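Local coordinates for protein choline dehydrogenase and related flavoproteins (Aspergillus oryzae, PDB 3Q9T) that oxidises formate as a formate oxidase of the glucose-methanol-choline oxidoreductase family, using an 8-formyl-FAD cofactor, at residues Pro47-Pro52 with Met56-Ser61; Pro139-Pro144 with Ala160-Glu165; Asn172-Trp177 with Gln182-Asn187; Phe392-Val397 with Arg465-Leu470; Phe400-Ala403 with Pro409-Lys412. One frame throughout, in Å; residues are numbered along the deposited sequence. Where two conformers were deposited one is given.

Contacts 1, 2 and 3 follow one another along the N-terminal half of the chain, while contact 5 is nested inside the loop that contact 4 closes. Contacts 3 and 4, with centres about 12 Å apart, pack directly on each other: L470 CD2 lies 3.3 Å from W177 N, and L173 CD2 reaches F396 CG at 3.6 Å. Contacts 1 and 5 also touch, M56 CG packing 3.5 Å from A403 CB. These two lie nearer the flavin, with the side chains of L58 and T402 about 8 Å and about 10 Å from the bound 8-formyl-FAD. Contact 2 stands on the surface, its centre about 16 Å from that of contact 3.

Contact 1 (Pro47-Pro52 with Met56-Ser61); sequences PEITTP and MDLRNS
This is a small, mostly buried van der Waals contact of L58 with the backbone and CB of E48 and with I49, between the short helix 47-50 and the loop that follows it on the way to strand 67-74. L58 carries it: both of its methyl groups approach the backbone of E48, with CD1 3.6 Å from E48 O, while L58 CD2 lies 3.8 Å from E48 CB. The second methyl also reaches toward I49, at a longer 4.3 Å from I49 CG1. Each side of the contact is held by its own local bonds. P47 O, at the start of the helix, accepts T51 N and T51 OG1 from just past its end, the hydroxyl at 2.7 Å and lying 44° above the carbonyl plane. In the other segment S61 N bonds to L58 O and closes a type II beta turn from L58 to S61; S61 OG adds a second bond to L58 O, 2.7 Å long and from the same face of its plane, and also bonds to Y63 N. A water bridges P52 O and M56 N through two weak bonds. Beyond the segments L58 packs on L96, and its side chain is about 6 Å from that of the FAD-binding residue Y98. The contact thus lies near the flavin site, consistent with an outer-shell position, where a turn-closed loop packs against a short helix in the FAD-binding part of a GMC oxidoreductase.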
# COMPACT_ATOMS: atom_id res chain seq x y z
N PRO A 47 32.63 -2.20 3.29
CA PRO A 47 32.50 -1.53 4.59
C PRO A 47 31.06 -1.52 5.13
O PRO A 47 30.87 -1.87 6.29
CB PRO A 47 32.96 -0.10 4.29
CG PRO A 47 33.93 -0.26 3.15
CD PRO A 47 33.41 -1.41 2.32
N GLU A 48 30.09 -1.14 4.31
CA GLU A 48 28.70 -1.10 4.75
C GLU A 48 28.20 -2.47 5.23
O GLU A 48 27.28 -2.56 6.03
CB GLU A 48 27.79 -0.59 3.63
CG GLU A 48 28.38 0.51 2.79
CD GLU A 48 29.16 -0.03 1.60
OE1 GLU A 48 30.41 -0.14 1.70
OE2 GLU A 48 28.52 -0.34 0.57
N ILE A 49 28.80 -3.55 4.74
CA ILE A 49 28.44 -4.87 5.24
C ILE A 49 29.15 -5.18 6.55
O ILE A 49 28.52 -5.67 7.51
CB ILE A 49 28.71 -5.99 4.21
CG1 ILE A 49 27.63 -5.96 3.12
CG2 ILE A 49 28.73 -7.36 4.88
CD1 ILE A 49 27.91 -6.88 1.93
N THR A 50 30.45 -4.88 6.62
CA THR A 50 31.24 -5.31 7.78
C THR A 50 31.06 -4.41 9.00
O THR A 50 31.33 -4.82 10.14
CB THR A 50 32.73 -5.48 7.44
OG1 THR A 50 33.27 -4.23 6.97
CG2 THR A 50 32.91 -6.55 6.37
N THR A 51 30.60 -3.19 8.75
CA THR A 51 30.43 -2.17 9.78
C THR A 51 29.03 -2.17 10.40
O THR A 51 28.07 -1.78 9.74
CB THR A 51 30.61 -0.79 9.17
OG1 THR A 51 31.88 -0.74 8.50
CG2 THR A 51 30.51 0.29 10.24
N PRO A 52 28.91 -2.60 11.67
CA PRO A 52 27.56 -2.81 12.21
C PRO A 52 26.66 -1.59 12.21
O PRO A 52 25.45 -1.76 12.09
CB PRO A 52 27.83 -3.28 13.65
CG PRO A 52 29.19 -3.93 13.57
CD PRO A 52 29.96 -3.10 12.57
N MET A 56 21.30 -0.57 8.74
CA MET A 56 20.07 0.02 8.23
C MET A 56 20.24 0.68 6.86
O MET A 56 19.34 0.62 6.03
CB MET A 56 19.45 0.98 9.26
CG MET A 56 19.02 0.24 10.50
SD MET A 56 18.05 1.15 11.71
CE MET A 56 19.35 2.06 12.53
N ASP A 57 21.41 1.25 6.62
CA ASP A 57 21.68 1.85 5.32
C ASP A 57 21.71 0.83 4.19
O ASP A 57 21.70 1.22 3.04
CB ASP A 57 23.03 2.58 5.33
CG ASP A 57 23.04 3.79 6.26
OD1 ASP A 57 22.00 4.47 6.37
OD2 ASP A 57 24.11 4.05 6.87
N LEU A 58 21.79 -0.47 4.51
CA LEU A 58 21.80 -1.51 3.48
C LEU A 58 20.43 -1.76 2.83
O LEU A 58 20.34 -2.42 1.79
CB LEU A 58 22.34 -2.84 4.02
CG LEU A 58 23.81 -2.87 4.43
CD1 LEU A 58 24.10 -4.13 5.24
CD2 LEU A 58 24.74 -2.77 3.22
N ARG A 59 19.36 -1.23 3.44
CA ARG A 59 18.05 -1.27 2.82
C ARG A 59 18.08 -0.48 1.52
O ARG A 59 18.64 0.61 1.46
CB ARG A 59 16.97 -0.71 3.75
CG ARG A 59 16.65 -1.57 4.97
CD ARG A 59 15.23 -1.27 5.53
NE ARG A 59 14.96 0.16 5.46
CZ ARG A 59 13.85 0.71 5.01
NH1 ARG A 59 12.82 -0.03 4.61
NH2 ARG A 59 13.76 2.03 4.98
N ASN A 60 17.48 -1.03 0.47
CA ASN A 60 17.51 -0.43 -0.86
C ASN A 60 18.87 -0.37 -1.55
O ASN A 60 18.97 0.15 -2.66
CB ASN A 60 16.86 0.94 -0.86
CG ASN A 60 15.36 0.85 -0.74
OD1 ASN A 60 14.72 0.14 -1.52
ND2 ASN A 60 14.79 1.53 0.26
N SER A 61 19.91 -0.89 -0.91
CA SER A 61 21.23 -0.85 -1.53
C SER A 61 21.34 -1.97 -2.55
O SER A 61 20.39 -2.73 -2.76
CB SER A 61 22.35 -0.99 -0.49
OG SER A 61 22.38 -2.31 0.04
O HOH W 1 22.49 -0.10 11.92

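Contact 2 (Pro139-Pro144 with Ala160-Glu165); sequences PRLYSP and AELIDE
Apolar packing of L162 on L141, with a van der Waals touch of the same leucine on the phenol oxygen of Y142, makes up the direct part of this surface contact. L162 offers a single methyl to both partners: its CD1 lies 4.2 Å from L141 CD1 and 3.7 Å from Y142 OH, so the phenol is met at its oxygen end. The CA-CB bonds of all three residues point toward the other loop, and chi1 of L162 (-66°) carries CD1 to both partners. L162 also packs on E354 of strand 353-358. Only 97 Å² is buried in total, which marks the packing as light.

The polar part runs through water. One water molecule sits 2.5 Å from Y142 OH and donates to A160 O at 2.7 Å, linking the phenol to the backbone of the second loop beside the leucine methyl. Further bonds fix the first loop from outside: the two carboxylate oxygens of D137 accept L141 N and Y142 N.

Aromatic neighbours add to this, for the Y142 ring stacks with H159 and also meets H198. The contact joins the loop between the parallel strands 133-136 and 155-159 to the chain leaving the second of them, at the rim of the large mixed sheet and away from the flavin site.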
# COMPACT_ATOMS: atom_id res chain seq x y z
N PRO A 139 35.25 -7.80 28.16
CA PRO A 139 35.22 -6.93 29.34
C PRO A 139 34.77 -7.66 30.60
O PRO A 139 34.61 -7.04 31.64
CB PRO A 139 34.21 -5.84 28.97
CG PRO A 139 33.30 -6.51 27.98
CD PRO A 139 34.20 -7.45 27.19
N ARG A 140 34.56 -8.97 30.52
CA ARG A 140 34.28 -9.76 31.72
C ARG A 140 33.07 -9.23 32.51
O ARG A 140 33.09 -9.21 33.74
CB ARG A 140 35.54 -9.82 32.60
CG ARG A 140 36.84 -9.92 31.77
CD ARG A 140 38.06 -10.37 32.59
NE ARG A 140 37.79 -11.60 33.31
CZ ARG A 140 38.02 -12.83 32.84
NH1 ARG A 140 38.57 -13.01 31.63
NH2 ARG A 140 37.72 -13.88 33.58
N LEU A 141 32.01 -8.84 31.80
CA LEU A 141 30.85 -8.19 32.41
C LEU A 141 29.73 -9.16 32.78
O LEU A 141 28.84 -8.83 33.57
CB LEU A 141 30.28 -7.14 31.46
CG LEU A 141 31.17 -5.97 31.10
CD1 LEU A 141 30.44 -5.01 30.17
CD2 LEU A 141 31.60 -5.26 32.37
N TYR A 142 29.76 -10.36 32.21
CA TYR A 142 28.62 -11.27 32.40
C TYR A 142 29.00 -12.60 33.02
O TYR A 142 30.16 -13.00 33.01
CB TYR A 142 27.83 -11.42 31.09
CG TYR A 142 27.39 -10.07 30.55
CD1 TYR A 142 26.23 -9.45 31.02
CD2 TYR A 142 28.18 -9.38 29.64
CE1 TYR A 142 25.84 -8.19 30.55
CE2 TYR A 142 27.81 -8.11 29.18
CZ TYR A 142 26.65 -7.53 29.63
OH TYR A 142 26.30 -6.28 29.18
N SER A 143 28.00 -13.29 33.55
CA SER A 143 28.21 -14.56 34.22
C SER A 143 29.01 -15.52 33.36
O SER A 143 28.74 -15.67 32.16
CB SER A 143 26.87 -15.18 34.61
OG SER A 143 27.03 -16.50 35.11
N PRO A 144 30.01 -16.17 33.96
CA PRO A 144 30.81 -17.13 33.20
C PRO A 144 29.96 -18.32 32.74
O PRO A 144 30.36 -19.01 31.81
CB PRO A 144 31.91 -17.56 34.19
CG PRO A 144 31.43 -17.14 35.54
CD PRO A 144 30.53 -15.96 35.32
N ALA A 160 26.37 -7.25 23.50
CA ALA A 160 26.64 -5.99 22.82
C ALA A 160 27.87 -5.34 23.44
O ALA A 160 28.01 -5.31 24.67
CB ALA A 160 25.43 -5.05 22.93
N GLU A 161 28.77 -4.85 22.60
CA GLU A 161 29.93 -4.09 23.06
C GLU A 161 29.42 -2.70 23.40
O GLU A 161 29.21 -1.87 22.51
CB GLU A 161 31.03 -4.08 21.98
CG GLU A 161 31.46 -5.53 21.62
CD GLU A 161 32.42 -5.66 20.43
OE1 GLU A 161 33.33 -6.52 20.50
OE2 GLU A 161 32.25 -4.95 19.41
N LEU A 162 29.17 -2.47 24.69
CA LEU A 162 28.39 -1.33 25.14
C LEU A 162 28.97 0.02 24.75
O LEU A 162 30.17 0.24 24.87
CB LEU A 162 28.16 -1.40 26.65
CG LEU A 162 27.28 -2.58 27.05
CD1 LEU A 162 27.22 -2.76 28.57
CD2 LEU A 162 25.88 -2.43 26.44
N ILE A 163 28.11 0.92 24.26
CA ILE A 163 28.51 2.31 23.99
C ILE A 163 28.59 3.10 25.30
O ILE A 163 27.60 3.19 26.03
CB ILE A 163 27.45 3.02 23.11
CG1 ILE A 163 27.27 2.27 21.79
CG2 ILE A 163 27.86 4.47 22.86
CD1 ILE A 163 26.17 2.86 20.90
N ASP A 164 29.75 3.68 25.61
CA ASP A 164 29.92 4.40 26.89
C ASP A 164 28.89 5.52 27.14
O ASP A 164 28.29 5.59 28.22
CB ASP A 164 31.34 4.95 27.05
CG ASP A 164 32.36 3.86 27.35
OD1 ASP A 164 33.57 4.06 27.09
OD2 ASP A 164 31.95 2.79 27.86
N GLU A 165 28.70 6.38 26.15
CA GLU A 165 27.75 7.48 26.23
C GLU A 165 26.32 7.03 26.50
O GLU A 165 25.51 7.79 27.02
CB GLU A 165 27.81 8.28 24.94
CG GLU A 165 26.81 9.41 24.85
CD GLU A 165 27.01 10.26 23.60
OE1 GLU A 165 27.81 9.85 22.73
OE2 GLU A 165 26.38 11.34 23.50
O HOH W 2 26.29 -5.89 26.68

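Contact 3 (Asn172-Trp177 with Gln182-Asn187); sequences NLTKAW and QPLIEN
W177, near the end of helix 167-179, meets the returning loop 182-187 mainly through the pyrrole side of its indole. Its CB sets out across the line to the loop, and with CG anti to the backbone N (chi1 -169°) the ring swings out to it. CD1 comes first, 3.3 Å from Q182 O and 4.0 Å from L184 CD1, the leucine methyl standing oblique to the ring. The next atom, NE1, donates to P183 O over 2.9 Å. That bond is of ordinary length but bent, with an N-H...O angle of 134°; the acceptor sits near the ring edge, somewhat tilted from its plane, and the nitrogen lies 46° above the carbonyl plane. Farther round, NE1 and CE2 pass beneath Q182 CB, which rests 3.0 Å above one face of the indole, offset toward the rim. CZ2 is still 4.0 Å from Q182 CB, and on the six-membered ring CZ3 reaches F466 CE2 at 3.8 Å. Beyond its CB, Q182 bends and leads its amide away, the plane nearly perpendicular to the indole. A weak backbone bond of 3.5 Å, Q182 N to W177 O, spans the same turn.

One helical turn earlier, T174 CG2 packs 3.8 Å from L184 CD2, the two side chains crossing at about a right angle. T174 OG1 is engaged elsewhere, with R170 O. Strand 195-204 backs the contact, L196 touching both W177 and L184. A tryptophan near the C-terminal end of helix 167-179 thus packs against the loop connecting that helix to strand 195-204.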
# COMPACT_ATOMS: atom_id res chain seq x y z
N ASN A 172 18.78 4.24 33.18
CA ASN A 172 17.39 4.69 33.30
C ASN A 172 16.33 3.70 32.80
O ASN A 172 15.28 3.53 33.43
CB ASN A 172 17.21 6.05 32.65
CG ASN A 172 17.71 7.18 33.53
OD1 ASN A 172 17.02 7.62 34.45
ND2 ASN A 172 18.92 7.64 33.26
N LEU A 173 16.63 3.02 31.69
CA LEU A 173 15.74 2.03 31.10
C LEU A 173 15.60 0.87 32.06
O LEU A 173 14.51 0.33 32.24
CB LEU A 173 16.30 1.54 29.75
CG LEU A 173 15.50 0.50 28.95
CD1 LEU A 173 14.03 0.88 28.84
CD2 LEU A 173 16.10 0.22 27.54
N THR A 174 16.72 0.50 32.68
CA THR A 174 16.72 -0.60 33.63
C THR A 174 15.86 -0.25 34.84
O THR A 174 14.99 -1.05 35.26
CB THR A 174 18.17 -0.98 34.05
OG1 THR A 174 18.87 -1.51 32.91
CG2 THR A 174 18.14 -2.03 35.16
N LYS A 175 16.07 0.94 35.37
CA LYS A 175 15.28 1.44 36.51
C LYS A 175 13.79 1.44 36.16
O LYS A 175 12.94 0.98 36.94
CB LYS A 175 15.74 2.86 36.86
CG LYS A 175 15.91 3.15 38.33
CD LYS A 175 16.30 4.62 38.57
CE LYS A 175 17.74 4.91 38.16
NZ LYS A 175 18.05 6.37 38.17
N ALA A 176 13.47 1.95 34.97
CA ALA A 176 12.09 2.05 34.53
C ALA A 176 11.45 0.66 34.49
O ALA A 176 10.37 0.46 35.04
CB ALA A 176 12.03 2.71 33.15
N TRP A 177 12.16 -0.28 33.87
CA TRP A 177 11.69 -1.66 33.73
C TRP A 177 11.36 -2.30 35.07
O TRP A 177 10.29 -2.89 35.26
CB TRP A 177 12.74 -2.50 32.99
CG TRP A 177 12.25 -3.86 32.57
CD1 TRP A 177 12.36 -5.02 33.26
CD2 TRP A 177 11.56 -4.17 31.35
NE1 TRP A 177 11.78 -6.05 32.56
CE2 TRP A 177 11.29 -5.56 31.38
CE3 TRP A 177 11.15 -3.43 30.24
CZ2 TRP A 177 10.61 -6.21 30.34
CZ3 TRP A 177 10.49 -4.08 29.20
CH2 TRP A 177 10.23 -5.45 29.26
N GLN A 182 8.70 -5.73 36.42
CA GLN A 182 9.14 -6.75 35.47
C GLN A 182 10.58 -7.13 35.78
O GLN A 182 11.38 -6.29 36.20
CB GLN A 182 9.05 -6.25 34.03
CG GLN A 182 7.63 -6.01 33.54
CD GLN A 182 6.81 -7.30 33.51
OE1 GLN A 182 5.73 -7.37 34.07
NE2 GLN A 182 7.34 -8.33 32.85
N PRO A 183 10.92 -8.41 35.57
CA PRO A 183 12.23 -8.93 35.97
C PRO A 183 13.32 -8.52 35.00
O PRO A 183 13.06 -8.29 33.82
CB PRO A 183 12.04 -10.45 35.89
CG PRO A 183 10.57 -10.68 35.54
CD PRO A 183 10.08 -9.43 34.93
N LEU A 184 14.54 -8.42 35.53
CA LEU A 184 15.75 -8.44 34.73
C LEU A 184 16.13 -9.91 34.49
O LEU A 184 15.89 -10.77 35.34
CB LEU A 184 16.85 -7.75 35.51
CG LEU A 184 17.30 -6.34 35.12
CD1 LEU A 184 16.17 -5.49 34.51
CD2 LEU A 184 17.96 -5.65 36.31
N ILE A 185 16.74 -10.21 33.35
CA ILE A 185 17.18 -11.57 33.08
C ILE A 185 18.38 -11.59 32.13
O ILE A 185 18.42 -10.83 31.16
CB ILE A 185 16.04 -12.44 32.49
CG1 ILE A 185 16.47 -13.91 32.41
CG2 ILE A 185 15.60 -11.92 31.11
CD1 ILE A 185 15.34 -14.89 32.08
N GLU A 186 19.36 -12.43 32.44
CA GLU A 186 20.56 -12.51 31.61
C GLU A 186 20.67 -13.84 30.87
O GLU A 186 21.11 -13.88 29.71
CB GLU A 186 21.82 -12.25 32.45
CG GLU A 186 21.99 -10.80 32.87
CD GLU A 186 21.80 -9.81 31.71
OE1 GLU A 186 21.94 -10.17 30.52
OE2 GLU A 186 21.49 -8.64 32.00
N ASN A 187 20.27 -14.92 31.52
CA ASN A 187 20.23 -16.20 30.85
C ASN A 187 18.93 -16.46 30.11
O ASN A 187 17.99 -17.01 30.68
CB ASN A 187 20.51 -17.36 31.80
CG ASN A 187 20.54 -18.69 31.07
OD1 ASN A 187 20.65 -18.70 29.83
ND2 ASN A 187 20.43 -19.80 31.79

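Contact 4 (Phe392-Val397 with Arg465-Leu470); sequences FELDFV and RFSYDL
F466 is the first residue of the helical segment to touch strand 392-397, and it does so through CE2 and CD2 of its ring. Its chi1 of 168° turns the phenyl away from its own backbone N and toward the strand, where CE2 lies 3.4 Å and CD2 3.7 Å from L394 CD1. The methyl approaches the ring obliquely. S467 follows, its CA 8.0 Å from that of L394 in the closest backbone approach. Its OG passes 3.7 Å from L394 CD2, while its polar need is met within the helix by G463 O. L394 thus meets the phenyl with CD1, and both of its methyls lie near S467 OG. A turn after F466 comes L470, whose CD1 lies 3.9 Å from both CZ and CE1 of F396; the two side chains reach toward each other from opposite directions.

The axes of these short segments approach to 11.0 Å and are inclined at 42°, and every touching residue is buried. L173 of helix 167-179 packs on both F396 and L470, so the core extends there, while V421 of the adjacent strand 415-423 touches L394 and S467. This is helix-on-sheet packing: one face of helix 454-473 lies against the large mixed sheet of the GMC fold.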
# COMPACT_ATOMS: atom_id res chain seq x y z
N PHE A 392 5.91 -10.35 23.69
CA PHE A 392 6.65 -9.42 22.84
C PHE A 392 8.14 -9.54 22.98
O PHE A 392 8.65 -10.01 23.99
CB PHE A 392 6.25 -7.97 23.14
CG PHE A 392 4.86 -7.64 22.73
CD1 PHE A 392 4.61 -7.03 21.50
CD2 PHE A 392 3.78 -7.96 23.56
CE1 PHE A 392 3.30 -6.74 21.11
CE2 PHE A 392 2.47 -7.67 23.18
CZ PHE A 392 2.23 -7.07 21.95
N GLU A 393 8.84 -9.15 21.92
CA GLU A 393 10.22 -8.71 22.03
C GLU A 393 10.18 -7.21 21.87
O GLU A 393 9.68 -6.70 20.85
CB GLU A 393 11.14 -9.33 20.98
CG GLU A 393 12.47 -8.58 20.84
CD GLU A 393 13.53 -9.32 20.01
OE1 GLU A 393 14.58 -8.72 19.71
OE2 GLU A 393 13.32 -10.51 19.66
N LEU A 394 10.67 -6.50 22.88
CA LEU A 394 10.77 -5.05 22.83
C LEU A 394 12.22 -4.62 22.64
O LEU A 394 13.04 -4.75 23.55
CB LEU A 394 10.20 -4.44 24.10
CG LEU A 394 8.76 -4.84 24.36
CD1 LEU A 394 8.25 -4.27 25.71
CD2 LEU A 394 7.91 -4.39 23.18
N ASP A 395 12.53 -4.15 21.44
CA ASP A 395 13.86 -3.68 21.12
C ASP A 395 13.95 -2.19 21.33
O ASP A 395 13.20 -1.42 20.73
CB ASP A 395 14.23 -4.02 19.68
CG ASP A 395 14.09 -5.49 19.39
OD1 ASP A 395 14.59 -6.31 20.21
OD2 ASP A 395 13.44 -5.83 18.37
N PHE A 396 14.88 -1.79 22.19
CA PHE A 396 15.09 -0.39 22.48
C PHE A 396 16.30 0.13 21.73
O PHE A 396 17.40 0.15 22.27
CB PHE A 396 15.22 -0.20 23.98
CG PHE A 396 14.03 -0.71 24.74
CD1 PHE A 396 12.90 0.07 24.85
CD2 PHE A 396 14.04 -1.97 25.30
CE1 PHE A 396 11.79 -0.39 25.53
CE2 PHE A 396 12.93 -2.45 25.98
CZ PHE A 396 11.80 -1.66 26.09
N VAL A 397 16.08 0.55 20.49
CA VAL A 397 17.17 1.01 19.64
C VAL A 397 17.49 2.44 20.04
O VAL A 397 16.60 3.28 20.09
CB VAL A 397 16.78 0.96 18.15
CG1 VAL A 397 17.93 1.39 17.27
CG2 VAL A 397 16.33 -0.44 17.78
N ARG A 465 0.93 0.04 24.53
CA ARG A 465 0.56 0.68 25.79
C ARG A 465 1.57 0.32 26.89
O ARG A 465 2.10 1.20 27.57
CB ARG A 465 -0.87 0.33 26.22
CG ARG A 465 -1.43 1.28 27.30
CD ARG A 465 -2.76 0.77 27.85
NE ARG A 465 -3.64 0.35 26.77
CZ ARG A 465 -4.29 1.18 25.96
NH1 ARG A 465 -4.18 2.49 26.11
NH2 ARG A 465 -5.06 0.68 24.98
N PHE A 466 1.86 -0.97 27.05
CA PHE A 466 2.90 -1.40 27.98
C PHE A 466 4.21 -0.63 27.78
O PHE A 466 4.81 -0.18 28.75
CB PHE A 466 3.15 -2.90 27.84
CG PHE A 466 4.38 -3.39 28.56
CD1 PHE A 466 4.27 -4.10 29.74
CD2 PHE A 466 5.65 -3.15 28.03
CE1 PHE A 466 5.40 -4.56 30.40
CE2 PHE A 466 6.79 -3.60 28.68
CZ PHE A 466 6.67 -4.31 29.87
N SER A 467 4.65 -0.46 26.53
CA SER A 467 5.90 0.24 26.26
C SER A 467 5.83 1.71 26.65
O SER A 467 6.82 2.26 27.16
CB SER A 467 6.33 0.12 24.79
OG SER A 467 6.46 -1.22 24.40
N TYR A 468 4.68 2.34 26.39
CA TYR A 468 4.45 3.74 26.75
C TYR A 468 4.44 3.96 28.26
O TYR A 468 5.10 4.87 28.78
CB TYR A 468 3.14 4.25 26.10
CG TYR A 468 3.40 5.00 24.82
CD1 TYR A 468 3.23 6.38 24.75
CD2 TYR A 468 3.87 4.33 23.69
CE1 TYR A 468 3.49 7.08 23.57
CE2 TYR A 468 4.13 5.02 22.50
CZ TYR A 468 3.94 6.40 22.45
OH TYR A 468 4.20 7.08 21.29
N ASP A 469 3.72 3.10 28.98
CA ASP A 469 3.75 3.11 30.45
C ASP A 469 5.17 3.05 30.97
O ASP A 469 5.56 3.81 31.85
CB ASP A 469 2.97 1.91 31.00
CG ASP A 469 1.49 2.05 30.80
OD1 ASP A 469 1.05 3.16 30.46
OD2 ASP A 469 0.77 1.05 30.98
N LEU A 470 5.95 2.13 30.42
CA LEU A 470 7.31 1.88 30.87
C LEU A 470 8.16 3.13 30.72
O LEU A 470 8.94 3.49 31.59
CB LEU A 470 7.88 0.74 30.03
CG LEU A 470 9.23 0.02 30.19
CD1 LEU A 470 10.11 0.30 28.99
CD2 LEU A 470 9.95 0.26 31.52

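Contact 5 (Phe400-Ala403 with Pro409-Lys412); sequences FGTA and PTPK
The F400 ring is the flat group here, and P411 CD lies over the centre of one of its faces. The methylene stands 3.5 Å from the ring centroid and 13° off the normal, a clear CH-pi contact; its closest ring atom is F400 CD1, 3.4 Å from P411 CD. P411 CG follows along the same flank of the ring, near CD1 and CE1. The outer part of the phenyl meets polar atoms at oblique angles: CZ is 3.6 Å from P409 O, and CE2 is 3.7 Å from T410 OG1. The first torsion explains the reach: at -176° chi1 extends the F400 side chain straight out from its amide nitrogen, carrying the ring over the P409-P411 run.

T402 adds a second, smaller touch. Its CG2 methyl lies 3.5 Å from T410 OG1, with the two threonine side chains crossing at a slant, while T410 CG2 comes to 4.0 Å from F400 CD2. The total buried surface is 167 Å². P409 O accepts a hydrogen bond from Y485 OH, and H416 of strand 415-423 and L327 of helix 323-327 pack on the phenyl as well. P409 packs on W487 of the second subunit. T402, for its part, touches M56 of contact 1. The whole is a proline CH-pi contact within the loop joining the antiparallel strands 392-397 and 415-423; it stands between the dimer interface and the loops near the flavin pocket, where T402 lies about 7 Å, side chain to side chain, from the FAD-binding residue Y98.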
# COMPACT_ATOMS: atom_id res chain seq x y z
N PHE A 400 17.25 7.24 16.20
CA PHE A 400 16.23 7.12 15.18
C PHE A 400 16.65 6.05 14.19
O PHE A 400 17.78 6.08 13.70
CB PHE A 400 16.03 8.43 14.42
CG PHE A 400 14.91 8.37 13.42
CD1 PHE A 400 13.61 8.64 13.80
CD2 PHE A 400 15.15 8.03 12.10
CE1 PHE A 400 12.56 8.59 12.89
CE2 PHE A 400 14.11 7.98 11.17
CZ PHE A 400 12.81 8.26 11.57
N GLY A 401 15.76 5.10 13.90
CA GLY A 401 16.08 4.02 12.98
C GLY A 401 15.23 4.00 11.72
O GLY A 401 14.04 3.65 11.77
N THR A 402 15.84 4.36 10.59
CA THR A 402 15.13 4.43 9.31
C THR A 402 14.53 3.09 8.97
O THR A 402 13.48 3.05 8.35
CB THR A 402 16.05 4.83 8.15
OG1 THR A 402 17.25 4.05 8.22
CG2 THR A 402 16.41 6.31 8.23
N ALA A 403 15.19 2.00 9.37
CA ALA A 403 14.70 0.65 9.07
C ALA A 403 13.34 0.36 9.71
O ALA A 403 12.67 -0.60 9.34
CB ALA A 403 15.71 -0.41 9.50
N PRO A 409 9.87 10.96 7.64
CA PRO A 409 11.23 11.44 7.36
C PRO A 409 12.12 11.31 8.59
O PRO A 409 11.65 11.14 9.72
CB PRO A 409 11.03 12.91 6.96
CG PRO A 409 9.69 13.28 7.48
CD PRO A 409 8.86 12.03 7.56
N THR A 410 13.42 11.37 8.36
CA THR A 410 14.37 11.39 9.46
C THR A 410 14.35 12.77 10.09
O THR A 410 14.52 13.78 9.38
CB THR A 410 15.78 11.09 8.97
OG1 THR A 410 15.79 9.78 8.37
CG2 THR A 410 16.75 11.14 10.13
N PRO A 411 14.14 12.84 11.41
CA PRO A 411 14.12 14.17 12.03
C PRO A 411 15.46 14.87 11.82
O PRO A 411 16.50 14.21 11.77
CB PRO A 411 13.88 13.87 13.52
CG PRO A 411 13.31 12.49 13.56
CD PRO A 411 13.92 11.76 12.39
N LYS A 412 15.43 16.19 11.71
CA LYS A 412 16.61 16.99 11.44
C LYS A 412 17.44 17.28 12.69
O LYS A 412 18.65 17.49 12.59
CB LYS A 412 16.21 18.30 10.75
CG LYS A 412 15.55 18.11 9.39
CD LYS A 412 14.93 19.40 8.88
CE LYS A 412 14.33 19.22 7.50
NZ LYS A 412 15.36 18.76 6.52